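Local atomic coordinates of MgGH51 (Meripilus giganteus, PDB entry 6ZPV), a protein that hydrolyses non-reducing-end alpha-L-arabinofuranosyl residues as a family GH51 glycosidase, probably releasing arabinose from plant cell-wall polysaccharides. Residues A[39-44]-A[249-254]; A[44-49]-A[78-83]; A[51-56]-A[65-70]; A[72-77]-A[154-159]; A[94-99]-A[190-195]. One frame throughout, in Å; residues are numbered along the deposited sequence. Where two conformers were deposited one is given.

Interaction 1 of 5, residues A[39-44]-A[249-254]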
# COMPACT_ATOMS: atom_id res chain seq x y z
N GLN A 39 10.33 -5.45 -14.26
CA GLN A 39 9.33 -6.48 -13.93
C GLN A 39 10.00 -7.85 -14.11
O GLN A 39 10.77 -8.06 -15.02
CB GLN A 39 8.07 -6.30 -14.75
CG GLN A 39 7.02 -7.33 -14.47
CD GLN A 39 5.68 -7.07 -15.12
OE1 GLN A 39 5.54 -6.23 -16.10
NE2 GLN A 39 4.71 -7.80 -14.71
N ASN A 40 9.68 -8.79 -13.23
CA ASN A 40 10.25 -10.14 -13.33
C ASN A 40 11.79 -10.05 -13.32
O ASN A 40 12.48 -10.69 -14.15
CB ASN A 40 9.69 -10.89 -14.56
CG ASN A 40 10.11 -12.34 -14.67
OD1 ASN A 40 10.41 -12.99 -13.65
ND2 ASN A 40 10.06 -12.87 -15.90
N ARG A 41 12.31 -9.27 -12.40
CA ARG A 41 13.73 -8.87 -12.41
C ARG A 41 14.70 -10.01 -12.16
O ARG A 41 15.86 -9.93 -12.55
CB ARG A 41 13.98 -7.76 -11.41
CG ARG A 41 13.92 -8.17 -9.94
CD ARG A 41 14.16 -7.00 -9.00
NE ARG A 41 14.08 -7.39 -7.63
CZ ARG A 41 14.07 -6.56 -6.60
NH1 ARG A 41 14.24 -5.25 -6.77
NH2 ARG A 41 13.92 -7.01 -5.36
N ALA A 42 14.24 -11.05 -11.46
CA ALA A 42 15.13 -12.14 -11.04
C ALA A 42 14.48 -13.49 -11.29
O ALA A 42 14.93 -14.51 -10.74
CB ALA A 42 15.51 -11.97 -9.59
N PHE A 43 13.48 -13.55 -12.17
CA PHE A 43 12.88 -14.82 -12.61
C PHE A 43 12.37 -15.60 -11.39
O PHE A 43 12.39 -16.84 -11.38
CB PHE A 43 13.87 -15.62 -13.46
CG PHE A 43 14.46 -14.74 -14.55
CD1 PHE A 43 13.74 -14.37 -15.65
CD2 PHE A 43 15.71 -14.17 -14.37
CE1 PHE A 43 14.24 -13.42 -16.55
CE2 PHE A 43 16.19 -13.23 -15.25
CZ PHE A 43 15.47 -12.86 -16.32
N GLN A 44 11.86 -14.90 -10.39
CA GLN A 44 11.43 -15.62 -9.19
C GLN A 44 10.09 -16.32 -9.44
O GLN A 44 9.14 -15.77 -10.02
CB GLN A 44 11.20 -14.63 -8.04
CG GLN A 44 12.51 -14.12 -7.46
CD GLN A 44 12.31 -12.81 -6.68
OE1 GLN A 44 11.98 -11.77 -7.29
NE2 GLN A 44 12.46 -12.83 -5.34
N GLY A 249 17.09 -8.91 4.55
CA GLY A 249 18.47 -9.21 4.15
C GLY A 249 18.73 -8.93 2.70
O GLY A 249 17.96 -8.24 2.02
N SER A 250 19.84 -9.44 2.20
CA SER A 250 20.19 -9.21 0.80
C SER A 250 19.11 -9.64 -0.15
O SER A 250 18.47 -10.67 0.08
CB SER A 250 21.46 -9.99 0.49
OG SER A 250 21.79 -9.84 -0.88
N LEU A 251 18.95 -8.91 -1.25
CA LEU A 251 18.02 -9.38 -2.29
C LEU A 251 18.44 -10.74 -2.83
O LEU A 251 17.58 -11.51 -3.30
CB LEU A 251 17.94 -8.34 -3.43
CG LEU A 251 17.46 -6.96 -3.05
CD1 LEU A 251 17.33 -6.11 -4.26
CD2 LEU A 251 16.17 -7.00 -2.25
N LEU A 252 19.71 -11.07 -2.73
CA LEU A 252 20.18 -12.42 -3.19
C LEU A 252 19.55 -13.55 -2.37
O LEU A 252 19.57 -14.67 -2.84
CB LEU A 252 21.71 -12.50 -3.13
CG LEU A 252 22.43 -11.78 -4.26
CD1 LEU A 252 22.35 -12.52 -5.55
CD2 LEU A 252 22.10 -10.37 -4.38
N ASP A 253 19.04 -13.25 -1.17
CA ASP A 253 18.48 -14.26 -0.26
C ASP A 253 16.95 -14.19 -0.18
O ASP A 253 16.40 -14.83 0.72
CB ASP A 253 19.16 -14.12 1.10
CG ASP A 253 20.65 -14.41 1.00
OD1 ASP A 253 21.02 -15.40 0.37
OD2 ASP A 253 21.45 -13.59 1.52
N ARG A 254 16.29 -13.41 -1.01
CA ARG A 254 14.81 -13.27 -0.94
C ARG A 254 14.20 -14.09 -2.09
O ARG A 254 14.29 -13.68 -3.25
CB ARG A 254 14.38 -11.83 -0.99
CG ARG A 254 14.97 -10.96 0.14
CD ARG A 254 14.38 -9.58 0.13
NE ARG A 254 15.11 -8.66 1.01
CZ ARG A 254 14.75 -7.39 1.24
NH1 ARG A 254 13.57 -6.94 0.75
NH2 ARG A 254 15.53 -6.57 1.92
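Arg41 reaches straight out to Leu251 and lays one face of its guanidinium on a branch end of the leucine, NH2 standing 3.7 Å from Leu251 CD1. The two side chains meet at about a right angle. Leu251 is suited to this place because its other methyl, CD2, lies over the centre of a second guanidinium, that of Arg254, 3.7 Å above its plane. One leucine thus touches two cationic groups, Arg41 NH2 and Arg254 NH1 being 6.1 Å apart; any repulsion is probably relieved by Glu36, which forms a salt bridge with Arg41, and Glu273, which does so with Arg254. Arg254 also grips Gly249 O side-on, with NE and NH2 both donating to that one oxygen, which lies close to the guanidinium plane, while NH1 bonds Asp267 O; together these fix the rotation of the group. The contact joins the loop that leads from helix 29-33 into the beta sandwich to a long loop after strand 224-227, a strand of the parallel barrel sheet, so it sits where the two domains meet. A methionine in place of Arg41 would probably leave Glu36 without its charged mate at this buried seam. Beside the arginine, Gln44 NE2 gives only a weak bond to Arg254 O (2.9 Å, N-H...O angle 121°), its better acceptor being Thr266 O. Farther out the packing gives way to solvent: Ser250 and Asp253 are exposed and touch nothing in 39-44. There Ser250 OG accepts from Leu252 N at 3.0 Å, an ST turn that opens the short 3-10 segment 251-253.

Interaction 2 of 5, residues A[44-49]-A[78-83]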
# COMPACT_ATOMS: atom_id res chain seq x y z
N GLN A 44 11.86 -14.90 -10.39
CA GLN A 44 11.43 -15.62 -9.19
C GLN A 44 10.09 -16.32 -9.44
O GLN A 44 9.14 -15.77 -10.02
CB GLN A 44 11.20 -14.63 -8.04
CG GLN A 44 12.51 -14.12 -7.46
CD GLN A 44 12.31 -12.81 -6.68
OE1 GLN A 44 11.98 -11.77 -7.29
NE2 GLN A 44 12.46 -12.83 -5.34
N GLN A 45 10.05 -17.58 -8.98
CA GLN A 45 8.79 -18.36 -8.94
C GLN A 45 8.17 -18.55 -10.31
O GLN A 45 6.93 -18.62 -10.41
CB GLN A 45 7.79 -17.74 -7.94
CG GLN A 45 8.35 -17.58 -6.52
CD GLN A 45 8.73 -18.85 -5.82
OE1 GLN A 45 8.35 -19.96 -6.23
NE2 GLN A 45 9.48 -18.72 -4.76
N VAL A 46 9.01 -18.65 -11.33
CA VAL A 46 8.52 -19.02 -12.67
C VAL A 46 9.13 -20.37 -13.07
O VAL A 46 10.11 -20.82 -12.48
CB VAL A 46 8.86 -17.95 -13.74
CG1 VAL A 46 8.21 -16.63 -13.36
CG2 VAL A 46 10.36 -17.79 -13.92
N THR A 47 8.52 -21.00 -14.07
CA THR A 47 8.93 -22.34 -14.55
C THR A 47 9.91 -22.17 -15.69
O THR A 47 9.62 -21.55 -16.74
CB THR A 47 7.70 -23.12 -14.99
OG1 THR A 47 6.79 -23.22 -13.91
CG2 THR A 47 8.09 -24.49 -15.52
N PRO A 48 11.15 -22.72 -15.57
CA PRO A 48 12.12 -22.63 -16.67
C PRO A 48 11.58 -23.11 -18.00
O PRO A 48 10.75 -24.01 -18.05
CB PRO A 48 13.26 -23.49 -16.14
CG PRO A 48 13.15 -23.49 -14.66
CD PRO A 48 11.70 -23.39 -14.37
N ASN A 49 12.13 -22.50 -19.05
CA ASN A 49 11.88 -22.97 -20.41
C ASN A 49 10.40 -22.84 -20.81
O ASN A 49 9.86 -23.67 -21.56
CB ASN A 49 12.44 -24.39 -20.64
CG ASN A 49 13.95 -24.43 -20.40
OD1 ASN A 49 14.72 -23.72 -21.10
ND2 ASN A 49 14.36 -25.10 -19.33
N LEU A 78 17.55 -17.80 -5.68
CA LEU A 78 17.30 -17.33 -7.05
C LEU A 78 17.79 -18.38 -8.02
O LEU A 78 18.80 -18.18 -8.75
CB LEU A 78 17.98 -15.95 -7.28
CG LEU A 78 17.48 -14.83 -6.35
CD1 LEU A 78 18.32 -13.57 -6.61
CD2 LEU A 78 15.99 -14.54 -6.54
N PRO A 79 17.07 -19.52 -8.11
CA PRO A 79 17.59 -20.65 -8.89
C PRO A 79 17.54 -20.48 -10.40
O PRO A 79 18.17 -21.28 -11.11
CB PRO A 79 16.67 -21.80 -8.45
CG PRO A 79 15.38 -21.10 -8.06
CD PRO A 79 15.87 -19.87 -7.36
N ASN A 80 16.80 -19.47 -10.89
CA ASN A 80 16.66 -19.28 -12.33
C ASN A 80 17.57 -18.18 -12.81
O ASN A 80 17.80 -17.19 -12.15
CB ASN A 80 15.19 -18.92 -12.64
CG ASN A 80 14.21 -20.05 -12.33
OD1 ASN A 80 14.57 -21.23 -12.41
ND2 ASN A 80 12.96 -19.65 -12.01
N SER A 81 18.06 -18.37 -14.04
CA SER A 81 18.90 -17.42 -14.77
C SER A 81 18.35 -17.17 -16.16
O SER A 81 17.69 -18.06 -16.74
CB SER A 81 20.34 -17.91 -14.90
OG SER A 81 20.93 -18.04 -13.63
N LEU A 82 18.66 -16.01 -16.72
CA LEU A 82 18.42 -15.72 -18.14
C LEU A 82 19.66 -16.21 -18.91
O LEU A 82 20.75 -15.66 -18.73
CB LEU A 82 18.16 -14.24 -18.34
CG LEU A 82 17.90 -13.80 -19.75
CD1 LEU A 82 16.57 -14.36 -20.26
CD2 LEU A 82 17.92 -12.28 -19.84
N GLN A 83 19.45 -17.17 -19.78
CA GLN A 83 20.49 -17.64 -20.69
C GLN A 83 20.36 -16.84 -22.00
O GLN A 83 19.34 -16.93 -22.70
CB GLN A 83 20.31 -19.13 -20.96
CG GLN A 83 21.35 -19.68 -21.92
CD GLN A 83 21.01 -21.12 -22.22
OE1 GLN A 83 21.59 -22.03 -21.59
NE2 GLN A 83 20.00 -21.31 -23.09
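Gln44 begins the contact with its aliphatic part, CG resting 3.6 Å from Leu78 CD2 while the amide beyond it leads off toward Thr266. A glutamine suits a place that needs methylene groups on one side and a polar end on the other. The chain then turns through Gln45, whose side chain leads away from 78-83, and reaches Val46, where the one hydrogen bond between the segments lies. Val46 O accepts from Asn80 ND2 at 3.1 Å with an N-H...O angle of 138°; the donor stands above the carbonyl plane, and the oxygen in turn is tilted from the amide plane of Asn80. The same nitrogen lies 3.7 Å from Val46 CG2, so the valine flanks the amide as well as holding it. Asn80 CG is anti to its own carbonyl carbon (chi1 -65°), which carries the amide off the beginning of strand 80-85 into the bend of the loop. There ND2 also gives a hydrogen bond to Phe43 O, and one amide nitrogen ties two backbone carbonyls of the same loop. Thr47 looks away, but at Pro48 the loop comes back: ring atom CG lies 3.5 Å from Asn80 OD1, the two side chains meeting nearly at right angles. A leucine in place of Asn80 would probably leave the carbonyls of Phe43 and Val46 without this shared donor in a buried setting. The chemistry implies that a loop lacking regular structure is fixed to the sandwich by a side chain serving its backbone, with the packing of Gln44 on Leu78 and of Pro48 on the Asn80 amide oxygen completing the seam.

Interaction 3 of 5, residues A[51-56]-A[65-70]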
# COMPACT_ATOMS: atom_id res chain seq x y z
N ALA A 51 7.38 -19.55 -21.92
CA ALA A 51 7.16 -18.16 -22.33
C ALA A 51 6.87 -17.34 -21.08
O ALA A 51 7.38 -16.22 -20.98
CB ALA A 51 6.06 -18.11 -23.36
N ALA A 52 6.09 -17.85 -20.14
CA ALA A 52 5.72 -17.07 -18.95
C ALA A 52 6.97 -16.71 -18.15
O ALA A 52 7.03 -15.61 -17.55
CB ALA A 52 4.69 -17.75 -18.10
N ALA A 53 7.98 -17.56 -18.14
CA ALA A 53 9.22 -17.25 -17.41
C ALA A 53 9.92 -16.03 -17.99
O ALA A 53 10.67 -15.36 -17.24
CB ALA A 53 10.15 -18.43 -17.37
N LEU A 54 9.74 -15.75 -19.28
CA LEU A 54 10.34 -14.62 -19.97
C LEU A 54 9.45 -13.37 -19.91
O LEU A 54 9.74 -12.37 -20.57
CB LEU A 54 10.66 -14.96 -21.44
CG LEU A 54 11.86 -15.86 -21.62
CD1 LEU A 54 11.85 -16.48 -23.03
CD2 LEU A 54 13.13 -15.08 -21.43
N ALA A 55 8.38 -13.39 -19.12
CA ALA A 55 7.47 -12.23 -19.03
C ALA A 55 8.27 -10.95 -18.78
O ALA A 55 9.12 -10.89 -17.89
CB ALA A 55 6.48 -12.41 -17.91
N ALA A 56 7.93 -9.91 -19.56
CA ALA A 56 8.53 -8.57 -19.52
C ALA A 56 9.86 -8.44 -20.28
O ALA A 56 10.32 -7.30 -20.46
CB ALA A 56 8.62 -7.99 -18.15
N LEU A 65 17.06 -16.11 -26.12
CA LEU A 65 16.78 -16.01 -24.68
C LEU A 65 16.06 -17.28 -24.21
O LEU A 65 15.11 -17.72 -24.87
CB LEU A 65 15.89 -14.82 -24.35
CG LEU A 65 16.38 -13.46 -24.82
CD1 LEU A 65 15.37 -12.40 -24.42
CD2 LEU A 65 17.76 -13.11 -24.31
N ALA A 66 16.37 -17.73 -23.02
CA ALA A 66 15.61 -18.77 -22.31
C ALA A 66 15.87 -18.63 -20.82
O ALA A 66 16.98 -18.30 -20.44
CB ALA A 66 16.02 -20.17 -22.70
N VAL A 67 14.84 -18.83 -20.02
CA VAL A 67 15.02 -18.90 -18.56
C VAL A 67 15.33 -20.34 -18.20
O VAL A 67 14.55 -21.23 -18.50
CB VAL A 67 13.80 -18.36 -17.81
CG1 VAL A 67 14.01 -18.52 -16.32
CG2 VAL A 67 13.60 -16.92 -18.19
N ILE A 68 16.44 -20.55 -17.51
CA ILE A 68 16.92 -21.88 -17.13
C ILE A 68 16.95 -22.07 -15.63
O ILE A 68 17.15 -21.10 -14.90
CB ILE A 68 18.30 -22.18 -17.78
CG1 ILE A 68 19.39 -21.28 -17.26
CG2 ILE A 68 18.20 -22.19 -19.29
CD1 ILE A 68 20.81 -21.73 -17.61
N GLN A 69 16.77 -23.32 -15.19
CA GLN A 69 17.15 -23.71 -13.83
C GLN A 69 18.66 -23.80 -13.89
O GLN A 69 19.23 -24.77 -14.43
CB GLN A 69 16.49 -25.04 -13.45
CG GLN A 69 16.74 -25.49 -12.00
CD GLN A 69 16.24 -26.90 -11.74
OE1 GLN A 69 15.84 -27.65 -12.61
NE2 GLN A 69 16.43 -27.29 -10.55
N ASP A 70 19.36 -22.82 -13.36
CA ASP A 70 20.82 -22.75 -13.55
C ASP A 70 21.47 -23.90 -12.80
O ASP A 70 21.24 -24.08 -11.61
CB ASP A 70 21.31 -21.39 -13.09
CG ASP A 70 22.69 -21.07 -13.65
OD1 ASP A 70 23.55 -21.97 -13.72
OD2 ASP A 70 22.90 -19.85 -14.03
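The short 3-10 turn 52-54 packs against strand 65-69 without a hydrogen bond between them, the backbones coming closest at Ala53 and Val67, whose CA atoms are 6.1 Å apart. The turn is closed internally by bonds from Leu54 N to Ala51 O and from Ala55 N to Ala52 O. Ala53 points its methyl at the strand, and CB meets Val67 CB at 3.7 Å; a small residue fits where the backbones draw this near. The carbonyl of Ala53 also leans on the valine, its O lying 3.5 Å from Val67 CG2, while that oxygen receives a hydrogen bond from Asn40 ND2. With CG1 anti to the backbone N (chi1 177°), Val67 turns CG2 toward the turn, where it meets both Ala53 and Leu54. Strand 64-69 is the outermost strand of one five-stranded sheet of the beta sandwich, and segment 51-56 runs directly into strand 57-60, the outermost strand of the other sheet, so the turn lies where the chain crosses between the edges of the two layers. Leu54 and Val67 share most of the buried surface. Leu54 CD2 touches Val67 CG2 at 3.8 Å, the two side chains passing in opposite directions, and reaches Leu65 CB at 4.0 Å. The other branch of Leu54, CD1, lies 3.9 Å from Leu65 O, over the backbone itself. Leu65 and Val67 both project toward the turn, as residues two apart on a strand do, whereas Ala66 between them faces the other way. Farther in, Leu54 meets Leu82, and Leu65 meets Phe84 and Phe96, continuing this apolar surface into the sandwich.

Interaction 4 of 5, residues A[72-77]-A[154-159]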
# COMPACT_ATOMS: atom_id res chain seq x y z
N SER A 72 24.34 -23.83 -11.69
CA SER A 72 25.15 -23.08 -10.71
C SER A 72 24.50 -21.71 -10.54
O SER A 72 24.98 -20.74 -11.12
CB SER A 72 26.59 -22.98 -11.11
OG SER A 72 27.19 -24.26 -11.17
N PRO A 73 23.42 -21.61 -9.75
CA PRO A 73 22.68 -20.35 -9.65
C PRO A 73 23.45 -19.29 -8.86
O PRO A 73 24.32 -19.58 -8.05
CB PRO A 73 21.39 -20.76 -8.96
CG PRO A 73 21.82 -21.89 -8.05
CD PRO A 73 22.82 -22.68 -8.91
N VAL A 74 23.05 -18.04 -9.07
CA VAL A 74 23.68 -16.93 -8.35
C VAL A 74 23.52 -17.08 -6.84
O VAL A 74 24.42 -16.76 -6.09
CB VAL A 74 23.17 -15.58 -8.88
CG1 VAL A 74 21.73 -15.24 -8.45
CG2 VAL A 74 24.12 -14.45 -8.45
N SER A 75 22.39 -17.58 -6.43
CA SER A 75 22.07 -17.96 -5.05
C SER A 75 21.01 -19.03 -5.10
O SER A 75 20.22 -19.09 -6.05
CB SER A 75 21.59 -16.75 -4.30
OG SER A 75 20.29 -16.42 -4.78
N ASN A 76 20.94 -19.87 -4.06
CA ASN A 76 19.89 -20.89 -4.08
C ASN A 76 18.52 -20.25 -3.90
O ASN A 76 17.51 -20.91 -4.25
CB ASN A 76 20.14 -22.00 -3.11
CG ASN A 76 21.11 -23.05 -3.63
OD1 ASN A 76 20.75 -24.29 -3.61
ND2 ASN A 76 22.27 -22.67 -3.99
N ALA A 77 18.42 -19.02 -3.41
CA ALA A 77 17.13 -18.32 -3.32
C ALA A 77 16.66 -17.87 -4.72
O ALA A 77 15.48 -17.54 -4.83
CB ALA A 77 17.22 -17.13 -2.40
N THR A 154 34.07 -16.63 -15.31
CA THR A 154 33.21 -17.80 -15.10
C THR A 154 32.56 -17.77 -13.71
O THR A 154 31.66 -18.57 -13.46
CB THR A 154 34.05 -19.07 -15.28
OG1 THR A 154 35.19 -19.00 -14.45
CG2 THR A 154 34.45 -19.23 -16.74
N LYS A 155 32.99 -16.88 -12.84
CA LYS A 155 32.36 -16.69 -11.51
C LYS A 155 31.25 -15.63 -11.63
O LYS A 155 31.43 -14.62 -12.30
CB LYS A 155 33.42 -16.20 -10.51
CG LYS A 155 34.51 -17.24 -10.22
CD LYS A 155 35.61 -16.83 -9.23
N TRP A 156 30.18 -15.84 -10.89
CA TRP A 156 29.13 -14.82 -10.80
C TRP A 156 29.72 -13.48 -10.38
O TRP A 156 30.37 -13.40 -9.30
CB TRP A 156 28.04 -15.26 -9.82
CG TRP A 156 27.09 -16.27 -10.39
CD1 TRP A 156 26.95 -17.57 -10.01
CD2 TRP A 156 26.07 -16.00 -11.37
NE1 TRP A 156 25.94 -18.16 -10.73
CE2 TRP A 156 25.37 -17.22 -11.55
CE3 TRP A 156 25.69 -14.87 -12.14
CZ2 TRP A 156 24.29 -17.32 -12.40
CZ3 TRP A 156 24.63 -15.00 -13.01
CH2 TRP A 156 23.91 -16.19 -13.12
N THR A 157 29.39 -12.45 -11.14
CA THR A 157 29.97 -11.12 -10.95
C THR A 157 28.86 -10.06 -11.05
O THR A 157 28.09 -10.11 -12.01
CB THR A 157 31.02 -10.91 -12.04
OG1 THR A 157 32.04 -11.94 -11.92
CG2 THR A 157 31.69 -9.54 -11.95
N GLN A 158 28.84 -9.12 -10.10
CA GLN A 158 27.88 -8.03 -10.15
C GLN A 158 28.47 -6.89 -10.95
O GLN A 158 29.61 -6.48 -10.76
CB GLN A 158 27.46 -7.56 -8.77
CG GLN A 158 26.17 -6.73 -8.81
CD GLN A 158 25.69 -6.16 -7.49
OE1 GLN A 158 26.51 -5.70 -6.73
NE2 GLN A 158 24.36 -6.07 -7.30
N ILE A 159 27.62 -6.30 -11.80
CA ILE A 159 27.83 -5.02 -12.52
C ILE A 159 26.93 -3.96 -11.87
O ILE A 159 25.75 -4.23 -11.68
CB ILE A 159 27.58 -5.17 -14.04
CG1 ILE A 159 28.66 -6.03 -14.71
CG2 ILE A 159 27.39 -3.83 -14.72
CD1 ILE A 159 28.48 -6.29 -16.23
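Trp156 swings its indole away from its own carbonyl carbon (chi1 -79°), which lays one ring face on Val74 and brings the pyrrole N-H to the backbone of Ser72. The bond from Trp156 NE1 to Ser72 O is short and fairly straight, 2.8 Å with an N-H...O angle of 161°, and the oxygen sits at the ring edge close to its plane. Over the face comes Val74, its backbone as much as its side chain: CA stands 3.6 Å from the centroid of the five-membered ring of Trp156, 14° off the normal, a CH-pi contact. Val74 CB lies 3.8 Å from Trp156 CE2, and Val74 CG2 is 3.8 Å from Trp156 CD2, the valine meeting the ring at about a right angle. Tryptophan suits the place because it offers both a broad apolar face and a single N-H for the Ser72 carbonyl, and the bond at its edge limits how far the ring can turn on that face. Trp156 also touches Arg119 and Ala193, residues of two further strands of the same sheet. Ser72 is exposed, so the bond lies toward the solvent side of the contact. This is loop-to-sheet packing at a beta sandwich: the loop that links antiparallel strands 64-69 and 80-85 reaches across the sheet end to the residue just ahead of strand 157-163, the outermost strand on the opposite side.

Interaction 5 of 5, residues A[94-99]-A[190-195]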
# COMPACT_ATOMS: atom_id res chain seq x y z
N VAL A 94 23.25 -6.42 -29.83
CA VAL A 94 22.51 -7.70 -29.60
C VAL A 94 22.32 -7.80 -28.10
O VAL A 94 23.27 -7.53 -27.35
CB VAL A 94 23.24 -8.91 -30.25
CG1 VAL A 94 22.48 -10.20 -29.96
CG2 VAL A 94 23.48 -8.73 -31.76
N GLY A 95 21.15 -8.20 -27.62
CA GLY A 95 20.88 -8.19 -26.21
C GLY A 95 19.43 -8.37 -25.95
O GLY A 95 18.78 -9.19 -26.60
N PHE A 96 18.91 -7.62 -24.96
CA PHE A 96 17.52 -7.83 -24.54
C PHE A 96 17.03 -6.57 -23.81
O PHE A 96 17.83 -5.77 -23.32
CB PHE A 96 17.39 -9.10 -23.69
CG PHE A 96 18.43 -9.21 -22.63
CD1 PHE A 96 18.26 -8.67 -21.36
CD2 PHE A 96 19.62 -9.92 -22.87
CE1 PHE A 96 19.24 -8.79 -20.41
CE2 PHE A 96 20.61 -10.01 -21.92
CZ PHE A 96 20.41 -9.45 -20.69
N THR A 97 15.72 -6.44 -23.75
CA THR A 97 15.01 -5.38 -23.05
C THR A 97 14.11 -5.94 -21.94
O THR A 97 13.67 -7.08 -22.03
CB THR A 97 14.21 -4.47 -23.99
OG1 THR A 97 13.22 -5.27 -24.64
CG2 THR A 97 15.06 -3.75 -25.00
N ASN A 98 13.84 -5.05 -20.99
CA ASN A 98 12.77 -5.26 -20.01
C ASN A 98 11.80 -4.09 -20.17
O ASN A 98 12.24 -2.92 -20.09
CB ASN A 98 13.30 -5.31 -18.57
CG ASN A 98 12.26 -5.72 -17.55
OD1 ASN A 98 11.40 -4.89 -17.18
ND2 ASN A 98 12.33 -6.96 -17.10
N GLU A 99 10.52 -4.38 -20.36
CA GLU A 99 9.51 -3.36 -20.64
C GLU A 99 9.03 -2.67 -19.36
O GLU A 99 8.13 -1.80 -19.46
CB GLU A 99 8.33 -4.00 -21.38
CG GLU A 99 7.51 -4.97 -20.53
CD GLU A 99 6.36 -5.63 -21.26
OE1 GLU A 99 5.20 -5.29 -20.94
OE2 GLU A 99 6.58 -6.43 -22.18
N ILE A 190 25.99 -16.07 -22.30
CA ILE A 190 26.18 -15.48 -20.97
C ILE A 190 24.93 -15.81 -20.14
O ILE A 190 23.79 -15.70 -20.66
CB ILE A 190 26.38 -13.94 -21.03
CG1 ILE A 190 27.55 -13.58 -21.97
CG2 ILE A 190 26.60 -13.40 -19.64
CD1 ILE A 190 27.68 -12.10 -22.24
N ASN A 191 25.12 -16.20 -18.89
CA ASN A 191 24.00 -16.38 -17.94
C ASN A 191 23.90 -15.09 -17.08
O ASN A 191 24.93 -14.59 -16.58
CB ASN A 191 24.16 -17.56 -17.03
CG ASN A 191 24.01 -18.93 -17.69
OD1 ASN A 191 23.95 -19.02 -18.91
ND2 ASN A 191 23.99 -19.99 -16.85
N PHE A 192 22.66 -14.62 -16.90
CA PHE A 192 22.38 -13.42 -16.09
C PHE A 192 21.41 -13.75 -14.98
O PHE A 192 20.55 -14.64 -15.15
CB PHE A 192 21.77 -12.31 -16.96
CG PHE A 192 22.67 -11.70 -18.00
CD1 PHE A 192 23.44 -10.62 -17.68
CD2 PHE A 192 22.70 -12.19 -19.33
CE1 PHE A 192 24.25 -10.03 -18.64
CE2 PHE A 192 23.50 -11.58 -20.26
CZ PHE A 192 24.27 -10.50 -19.93
N ALA A 193 21.48 -12.99 -13.90
CA ALA A 193 20.54 -13.16 -12.80
C ALA A 193 20.40 -11.84 -12.06
O ALA A 193 21.29 -10.99 -12.14
CB ALA A 193 20.99 -14.28 -11.85
N MET A 194 19.33 -11.75 -11.27
CA MET A 194 19.19 -10.66 -10.28
C MET A 194 19.48 -9.29 -10.91
O MET A 194 20.37 -8.55 -10.48
CB MET A 194 20.07 -10.93 -9.04
CG MET A 194 19.85 -10.08 -7.84
SD MET A 194 18.15 -10.01 -7.20
CE MET A 194 17.63 -8.38 -7.76
N PHE A 195 18.64 -8.92 -11.86
CA PHE A 195 18.69 -7.56 -12.43
C PHE A 195 17.99 -6.57 -11.53
O PHE A 195 17.06 -6.92 -10.80
CB PHE A 195 17.95 -7.57 -13.77
CG PHE A 195 18.56 -8.39 -14.88
CD1 PHE A 195 19.47 -7.81 -15.76
CD2 PHE A 195 18.20 -9.71 -15.11
CE1 PHE A 195 19.99 -8.51 -16.86
CE2 PHE A 195 18.73 -10.41 -16.20
CZ PHE A 195 19.62 -9.82 -17.06
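Asp70 OD2 is gripped by Asn191 ND2 and Ser81 OG, and this polar cluster belongs to one side of strand 189-198; the next residue, Phe192, faces the other way and meets Phe96. Phe96 turns the edge of its ring to a face of Phe192 in a T-shaped (edge-to-face) pair, with centroids 5.2 Å apart and planes at 73°. The closest atoms are Phe96 CE2 and Phe192 CE2, 3.7 Å apart, with Phe96 CZ beside them over the face. On its opposite face Phe192 carries Ile190 CG2, 3.6 Å above the plane, so the ring is held between an aromatic edge and a methyl. Phe195 meets the neighbouring part of the same ring end, its CZ lying 3.5 Å from Phe96 CE1; here the planes stand at 82°, but the approach is oblique. Phe192 and Phe195 can both look inward although three residues apart because Met194 adopts a left-handed backbone conformation that breaks the usual strand alternation. In Phe96, CG sits between the backbone N and the carbonyl carbon (chi1 46°), from where the ring stretches across to reach both partners. Strand 93-98 belongs to one sheet of the sandwich and 189-198 to the other, and the CA atoms of Phe96 and Phe192 are 11.2 Å apart, a gap that large flat side chains can bridge. Phe84 adds another edge-to-face pair to Phe96. No hydrogen bond crosses between these segments, which implies that the layers cohere here through dispersion and the weak electrostatics of ring edges on faces, while the backbones of Phe96 and Phe192 bond within their own sheets, to Val178 and Leu82.

In the fold
All five contacts lie on one side of the chain's centre, in and beside the sandwich of two five-stranded antiparallel sheets. Interactions 2 and 3 are closest, their centres about 6 Å apart, and use neighbouring strands 80-85 and 64-69; interactions 3 and 4, with centres about 17 Å apart, are the most distant pair. Interaction 5 bridges the two sheets, while interaction 4 reaches the far outer strand, 157-163, of the sheet that also contributes to 2, 3 and 5. Along the chain, 3 falls within the span of 2, and interaction 1 encloses all the others, returning from the barrel-side loop 249-254. The sandwich is thus an insertion whose entrance, at 39-49, is tied both to its own strands and to the barrel domain.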